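Local coordinates for FAD-binding oxidoreductase (Gulosibacter chungangensis, PDB 7PBG), which oxidises 4-ethylphenol and related 4-alkylphenols, dehydrogenating the alkyl side chain to give products such as 4-vinylphenol, with a covalently bound FAD, at residues D42-G50 with Y446-T457. Numbering follows the deposited sequence.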
loop_
_atom_site.group_PDB
_atom_site.type_symbol
_atom_site.label_atom_id
_atom_site.label_comp_id
_atom_site.label_asym_id
_atom_site.label_seq_id
_atom_site.Cartn_x
_atom_site.Cartn_y
_atom_site.Cartn_z
ATOM N N ASP A 42 3.724 13.161 29.769
ATOM C CA ASP A 42 3.195 11.893 30.335
ATOM C C ASP A 42 1.816 11.591 29.703
ATOM O O ASP A 42 1.116 12.503 29.258
ATOM C CB ASP A 42 3.059 11.988 31.855
ATOM C CG ASP A 42 4.385 12.165 32.585
ATOM O OD1 ASP A 42 5.462 11.908 31.963
ATOM O OD2 ASP A 42 4.317 12.535 33.786
ATOM N N ASP A 43 1.443 10.313 29.644
ATOM C CA ASP A 43 0.182 9.891 29.015
ATOM C C ASP A 43 -0.965 10.640 29.694
ATOM O O ASP A 43 -1.081 10.553 30.942
ATOM C CB ASP A 43 0.040 8.369 29.169
ATOM C CG ASP A 43 -1.093 7.712 28.424
ATOM O OD1 ASP A 43 -1.924 8.470 27.823
ATOM O OD2 ASP A 43 -1.114 6.407 28.413
ATOM N N LYS A 44 -1.847 11.273 28.909
ATOM C CA LYS A 44 -3.048 11.926 29.471
ATOM C C LYS A 44 -4.031 10.896 30.027
ATOM O O LYS A 44 -4.782 11.244 30.977
ATOM C CB LYS A 44 -3.741 12.795 28.425
ATOM C CG LYS A 44 -2.888 13.890 27.817
ATOM C CD LYS A 44 -2.272 14.816 28.824
ATOM C CE LYS A 44 -1.671 16.066 28.202
ATOM N NZ LYS A 44 -0.829 16.781 29.191
ATOM N N PHE A 45 -4.046 9.676 29.443
ATOM C CA PHE A 45 -4.983 8.556 29.736
ATOM C C PHE A 45 -4.179 7.339 30.121
ATOM O O PHE A 45 -4.245 6.276 29.490
ATOM C CB PHE A 45 -5.912 8.222 28.565
ATOM C CG PHE A 45 -6.792 9.320 28.044
ATOM C CD1 PHE A 45 -6.974 10.523 28.710
ATOM C CD2 PHE A 45 -7.408 9.139 26.820
ATOM C CE1 PHE A 45 -7.803 11.499 28.184
ATOM C CE2 PHE A 45 -8.226 10.121 26.297
ATOM C CZ PHE A 45 -8.429 11.286 26.971
ATOM N N PRO A 46 -3.505 7.421 31.286
ATOM C CA PRO A 46 -2.788 6.268 31.818
ATOM C C PRO A 46 -3.729 5.176 32.318
ATOM O O PRO A 46 -4.857 5.412 32.676
ATOM C CB PRO A 46 -1.998 6.893 32.965
ATOM C CG PRO A 46 -2.919 7.958 33.477
ATOM C CD PRO A 46 -3.465 8.575 32.199
ATOM N N VAL A 47 -3.210 3.957 32.379
ATOM C CA VAL A 47 -3.886 2.866 33.117
ATOM C C VAL A 47 -2.885 2.306 34.152
ATOM O O VAL A 47 -3.136 1.210 34.699
ATOM C CB VAL A 47 -4.475 1.795 32.192
ATOM C CG1 VAL A 47 -5.644 2.341 31.370
ATOM C CG2 VAL A 47 -3.420 1.180 31.279
ATOM N N THR A 48 -1.773 3.006 34.359
ATOM C CA THR A 48 -0.740 2.625 35.363
ATOM C C THR A 48 -0.566 3.788 36.326
ATOM O O THR A 48 -0.908 4.930 35.955
ATOM C CB THR A 48 0.573 2.210 34.675
ATOM O OG1 THR A 48 0.994 3.257 33.809
ATOM C CG2 THR A 48 0.464 0.930 33.879
ATOM N N ASP A 49 0.044 3.530 37.489
ATOM C CA ASP A 49 0.010 4.493 38.630
ATOM C C ASP A 49 1.390 5.072 38.958
ATOM O O ASP A 49 1.415 6.097 39.699
ATOM C CB ASP A 49 -0.572 3.837 39.882
ATOM C CG ASP A 49 -1.948 3.245 39.668
ATOM O OD1 ASP A 49 -2.743 3.842 38.919
ATOM O OD2 ASP A 49 -2.205 2.170 40.213
ATOM N N GLY A 50 2.470 4.469 38.438
ATOM C CA GLY A 50 3.856 4.726 38.881
ATOM C C GLY A 50 4.675 5.458 37.826
ATOM O O GLY A 50 4.118 6.295 37.062
ATOM N N TYR A 446 -13.338 5.606 31.049
ATOM C CA TYR A 446 -12.975 5.363 32.469
ATOM C C TYR A 446 -12.445 6.645 33.099
ATOM O O TYR A 446 -12.101 7.589 32.407
ATOM C CB TYR A 446 -11.958 4.223 32.570
ATOM C CG TYR A 446 -10.581 4.568 32.092
ATOM C CD1 TYR A 446 -9.553 4.759 32.995
ATOM C CD2 TYR A 446 -10.292 4.755 30.748
ATOM C CE1 TYR A 446 -8.280 5.110 32.580
ATOM C CE2 TYR A 446 -9.030 5.124 30.319
ATOM C CZ TYR A 446 -8.013 5.299 31.235
ATOM O OH TYR A 446 -6.762 5.701 30.859
ATOM N N ASP A 447 -12.326 6.654 34.434
ATOM C CA ASP A 447 -11.820 7.828 35.178
ATOM C C ASP A 447 -10.302 7.773 35.178
ATOM O O ASP A 447 -9.724 6.975 35.966
ATOM C CB ASP A 447 -12.356 7.806 36.608
ATOM C CG ASP A 447 -12.048 9.043 37.395
ATOM O OD1 ASP A 447 -11.117 9.744 37.043
ATOM O OD2 ASP A 447 -12.681 9.192 38.447
ATOM N N THR A 448 -9.650 8.624 34.379
ATOM C CA THR A 448 -8.193 8.564 34.154
ATOM C C THR A 448 -7.467 8.899 35.455
ATOM O O THR A 448 -6.291 8.522 35.551
ATOM C CB THR A 448 -7.758 9.484 33.022
ATOM O OG1 THR A 448 -8.080 10.832 33.414
ATOM C CG2 THR A 448 -8.404 9.038 31.740
ATOM N N ALA A 449 -8.109 9.630 36.375
ATOM C CA ALA A 449 -7.486 10.098 37.642
ATOM C C ALA A 449 -7.572 9.034 38.741
ATOM O O ALA A 449 -6.911 9.224 39.777
ATOM C CB ALA A 449 -8.123 11.383 38.106
ATOM N N ASP A 450 -8.343 7.957 38.566
ATOM C CA ASP A 450 -8.715 7.027 39.659
ATOM C C ASP A 450 -7.983 5.706 39.463
ATOM O O ASP A 450 -8.295 4.964 38.534
ATOM C CB ASP A 450 -10.225 6.811 39.717
ATOM C CG ASP A 450 -10.673 5.783 40.746
ATOM O OD1 ASP A 450 -9.818 5.225 41.442
ATOM O OD2 ASP A 450 -11.869 5.560 40.839
ATOM N N PRO A 451 -7.018 5.339 40.348
ATOM C CA PRO A 451 -6.286 4.086 40.161
ATOM C C PRO A 451 -7.152 2.820 40.052
ATOM O O PRO A 451 -6.780 1.895 39.316
ATOM C CB PRO A 451 -5.342 4.039 41.382
ATOM C CG PRO A 451 -5.146 5.511 41.744
ATOM C CD PRO A 451 -6.502 6.150 41.464
ATOM N N ALA A 452 -8.280 2.757 40.758
ATOM C CA ALA A 452 -9.189 1.587 40.695
ATOM C C ALA A 452 -9.780 1.513 39.289
ATOM O O ALA A 452 -9.927 0.404 38.759
ATOM C CB ALA A 452 -10.287 1.694 41.749
ATOM N N SER A 453 -10.129 2.653 38.707
ATOM C CA SER A 453 -10.772 2.706 37.369
ATOM C C SER A 453 -9.716 2.342 36.313
ATOM O O SER A 453 -10.059 1.599 35.369
ATOM C CB SER A 453 -11.397 4.031 37.071
ATOM O OG SER A 453 -12.115 3.964 35.847
ATOM N N ARG A 454 -8.482 2.812 36.497
ATOM C CA ARG A 454 -7.351 2.451 35.607
ATOM C C ARG A 454 -7.234 0.915 35.633
ATOM O O ARG A 454 -7.156 0.271 34.570
ATOM C CB ARG A 454 -6.045 3.117 36.048
ATOM C CG ARG A 454 -6.027 4.639 35.950
ATOM C CD ARG A 454 -4.695 5.131 36.491
ATOM N NE ARG A 454 -4.684 6.581 36.574
ATOM C CZ ARG A 454 -3.936 7.311 37.364
ATOM N NH1 ARG A 454 -3.007 6.757 38.132
ATOM N NH2 ARG A 454 -4.069 8.621 37.325
ATOM N N LYS A 455 -7.236 0.298 36.811
ATOM C CA LYS A 455 -6.977 -1.168 36.908
ATOM C C LYS A 455 -8.130 -1.942 36.272
ATOM O O LYS A 455 -7.864 -2.918 35.522
ATOM C CB LYS A 455 -6.818 -1.608 38.367
ATOM C CG LYS A 455 -6.748 -3.118 38.548
ATOM C CD LYS A 455 -6.328 -3.514 39.939
ATOM C CE LYS A 455 -6.950 -4.819 40.394
ATOM N NZ LYS A 455 -6.637 -5.922 39.462
ATOM N N GLU A 456 -9.370 -1.514 36.503
ATOM C CA GLU A 456 -10.557 -2.177 35.935
ATOM C C GLU A 456 -10.446 -2.097 34.414
ATOM O O GLU A 456 -10.735 -3.084 33.760
ATOM C CB GLU A 456 -11.869 -1.545 36.395
ATOM C CG GLU A 456 -12.261 -1.921 37.828
ATOM C CD GLU A 456 -12.169 -3.411 38.116
ATOM O OE1 GLU A 456 -11.394 -3.799 39.041
ATOM O OE2 GLU A 456 -12.813 -4.182 37.394
ATOM N N THR A 457 -10.040 -0.942 33.895
ATOM C CA THR A 457 -9.946 -0.747 32.429
ATOM C C THR A 457 -8.865 -1.642 31.840
ATOM O O THR A 457 -9.106 -2.277 30.807
ATOM C CB THR A 457 -9.701 0.720 32.095
ATOM O OG1 THR A 457 -10.806 1.403 32.681
ATOM C CG2 THR A 457 -9.647 0.975 30.604
HETATM O O HOH W 1 -4.224 0.977 39.309
HETATM O O HOH W 2 -0.844 7.905 39.901
#
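Arg454, on the first turn of helix 451-470, reaches Asp49 in a salt bridge, NH1 to OD1 3.0 Å. The bond uses the anti side of the carboxylate, and the carboxylate and guanidinium planes stand 38° apart. With its chain extended from CG to NE (chi3 -173°), the arginine also grips the carbonyl O of Thr448 side-on through NE and NH2, at 2.7 and 2.8 Å; all these partners lie near the guanidinium plane, which fixes its rotation. One water joins NH1 to Asp49 O.

A second polar anchor is Tyr446, long enough to carry its OH from the strand to Pro46 O, to which it donates at 2.6 Å; the carbonyl lies at the ring's edge, while the hydroxyl stands above the carbonyl plane.

Van der Waals packing completes the contact. Pro46 lays apolar CG over one guanidinium face, 3.8 Å from Arg454 NE. Branched Val47 sets CG1 3.8 Å from Tyr446 CZ, and Thr448 CG2 meets Phe45 CD1 at 3.7 Å. Phe45 also packs edge-to-face with His395, the residue bonded covalently to FAD.

Charge pairing near the surface and a tyrosine bond farther in thus tie the loop after helix 35-39 to the strand-helix junction beside the flavin's attachment point.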